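Local coordinates for putative DNA-binding protein (Bacteroides fragilis, PDB 3BS3), which probably binds DNA as a small, all-helical helix-turn-helix protein of the XRE family, related to the Cro and C1 repressors, at residues M11-K16 with W43-Q49. Numbering follows the deposited sequence.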
# COMPACT_ATOMS: atom_id res chain seq x y z
N MSE A 11 -7.66 -3.21 5.95
CA MSE A 11 -6.46 -3.87 5.45
C MSE A 11 -5.24 -3.39 6.24
O MSE A 11 -4.97 -2.18 6.36
CB MSE A 11 -6.30 -3.64 3.94
CG MSE A 11 -4.99 -4.10 3.31
SE MSE A 11 -5.19 -4.06 1.36
CE MSE A 11 -5.68 -2.20 1.15
N LEU A 12 -4.52 -4.35 6.80
CA LEU A 12 -3.35 -4.02 7.58
C LEU A 12 -2.15 -4.74 6.99
O LEU A 12 -2.26 -5.41 5.97
CB LEU A 12 -3.56 -4.39 9.05
CG LEU A 12 -4.73 -3.78 9.84
CD1 LEU A 12 -4.89 -4.53 11.13
CD2 LEU A 12 -4.54 -2.26 10.11
N ASN A 13 -1.00 -4.56 7.63
CA ASN A 13 0.17 -5.27 7.19
C ASN A 13 0.65 -6.28 8.23
O ASN A 13 0.28 -6.18 9.39
CB ASN A 13 1.28 -4.28 6.80
CG ASN A 13 1.99 -3.69 8.01
OD1 ASN A 13 2.76 -4.38 8.68
ND2 ASN A 13 1.76 -2.40 8.27
N ARG A 14 1.47 -7.21 7.78
CA ARG A 14 2.01 -8.28 8.63
C ARG A 14 3.50 -8.14 8.83
O ARG A 14 4.19 -9.12 9.16
CB ARG A 14 1.70 -9.66 8.02
CG ARG A 14 0.25 -9.92 7.78
CD ARG A 14 0.01 -11.35 7.31
NE ARG A 14 0.37 -12.33 8.35
CZ ARG A 14 1.40 -13.18 8.26
NH1 ARG A 14 2.22 -13.15 7.21
NH2 ARG A 14 1.63 -14.05 9.23
N ILE A 15 4.03 -6.93 8.63
CA ILE A 15 5.49 -6.77 8.68
C ILE A 15 6.07 -7.20 10.02
O ILE A 15 7.12 -7.82 10.08
CB ILE A 15 5.91 -5.32 8.29
CG1 ILE A 15 5.55 -5.09 6.82
CG2 ILE A 15 7.40 -5.12 8.52
CD1 ILE A 15 5.61 -3.61 6.41
N LYS A 16 5.38 -6.90 11.13
CA LYS A 16 5.95 -7.26 12.43
C LYS A 16 6.11 -8.78 12.57
O LYS A 16 7.13 -9.25 13.06
CB LYS A 16 5.07 -6.71 13.55
CG LYS A 16 5.71 -6.79 14.95
CD LYS A 16 4.72 -6.33 16.01
CE LYS A 16 3.54 -7.30 16.12
NZ LYS A 16 3.83 -8.54 16.94
N TRP A 43 4.89 1.24 10.87
CA TRP A 43 4.33 0.19 10.02
C TRP A 43 4.11 -1.08 10.85
O TRP A 43 3.06 -1.73 10.75
CB TRP A 43 5.27 -0.17 8.86
CG TRP A 43 5.49 0.93 7.88
CD1 TRP A 43 4.83 2.12 7.82
CD2 TRP A 43 6.43 0.93 6.81
NE1 TRP A 43 5.31 2.88 6.77
CE2 TRP A 43 6.29 2.17 6.14
CE3 TRP A 43 7.37 -0.00 6.35
CZ2 TRP A 43 7.08 2.52 5.03
CZ3 TRP A 43 8.16 0.34 5.23
CH2 TRP A 43 8.00 1.59 4.59
N CYS A 44 5.10 -1.43 11.69
CA CYS A 44 5.01 -2.70 12.44
C CYS A 44 3.81 -2.71 13.37
O CYS A 44 3.12 -3.74 13.53
CB CYS A 44 6.29 -2.97 13.23
SG CYS A 44 7.51 -3.58 12.13
N SER A 45 3.55 -1.57 14.01
CA SER A 45 2.43 -1.44 14.92
C SER A 45 1.11 -1.14 14.19
O SER A 45 0.07 -0.99 14.82
CB SER A 45 2.71 -0.34 15.94
OG SER A 45 2.75 0.91 15.28
N ASN A 46 1.18 -1.05 12.86
CA ASN A 46 0.01 -0.69 12.04
C ASN A 46 -0.60 0.68 12.37
O ASN A 46 -1.82 0.91 12.19
CB ASN A 46 -1.06 -1.80 12.06
CG ASN A 46 -0.75 -2.91 11.07
OD1 ASN A 46 -0.88 -2.73 9.86
ND2 ASN A 46 -0.31 -4.05 11.58
N LYS A 47 0.25 1.58 12.89
CA LYS A 47 -0.12 2.98 13.10
C LYS A 47 -0.06 3.79 11.81
O LYS A 47 -0.75 4.81 11.67
CB LYS A 47 0.80 3.64 14.15
CG LYS A 47 0.71 3.02 15.53
CD LYS A 47 1.41 3.89 16.56
CE LYS A 47 1.72 3.10 17.82
NZ LYS A 47 2.08 4.01 18.94
N SER A 48 0.81 3.35 10.90
CA SER A 48 0.85 3.92 9.55
C SER A 48 1.16 2.79 8.58
O SER A 48 1.45 1.66 9.00
CB SER A 48 1.89 5.03 9.44
OG SER A 48 3.19 4.48 9.50
N GLN A 49 1.07 3.07 7.29
CA GLN A 49 1.17 2.00 6.29
C GLN A 49 2.10 2.34 5.14
O GLN A 49 2.12 3.50 4.70
CB GLN A 49 -0.24 1.70 5.72
CG GLN A 49 -1.30 1.27 6.73
CD GLN A 49 -0.98 -0.06 7.40
OE1 GLN A 49 -0.17 -0.83 6.89
NE2 GLN A 49 -1.61 -0.32 8.53
O HOH W 1 2.88 -5.36 11.29
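The extended backbone of Leu12 and Asn13 runs up to the start of helix 15-21 alongside the turn that ends helix 37-44, with the CA atoms of Lys16 and Cys44 4.7 Å apart and those of Leu12 and Asn46 6.5 Å apart. Asn46, at positive phi, closes that helix in a Schellman motif and uses its side-chain amide to clasp the backbone of Asn13 at both ends. Asn13 N gives a nearly straight bond (178°) to a lone pair of Asn46 OD1 at 2.9 Å, while Asn46 ND2 returns one to Asn13 O at 3.1 Å. Gln49, its chain bent at chi2 (-64°), brings NE2 to Asn46 OD1 as a second in-plane donor. The Asn13 side chain slides past that of Asn46 in the opposite direction: with CG set between its own N and carbonyl carbon (chi1 77°), ND2 spends its two hydrogens on Gln49 OE1 at 2.8 Å and Trp43 O at 2.9 Å, both nearly in its amide plane. Trp43 O also takes Asn46 N, from the opposite face of its carbonyl plane. The four bonds of Asn13 with Trp43, Asn46 and Gln49 tie the segment leading into helix 15-21 to the end of the second helix of the helix-turn-helix, helix 37-44, which in this family is generally the DNA-recognition helix. Asn13 OD1 meanwhile accepts from Ile15 N, an Asx turn at the entry to helix 15-21. A water joins this OD1, Lys16 N and Cys44 O. Ile15 CD1 meets Trp43 CE3 obliquely at 4.0 Å and its CG2 rests on Cys44 SG at 3.9 Å; Leu29 and Leu55 pack on the same isoleucine. Leu12 CB and CD2 lie over the face of the Asn46 amide at OD1, CD2 also comes against Gln49 NE2, and Leu52 of the second subunit packs against Asn13.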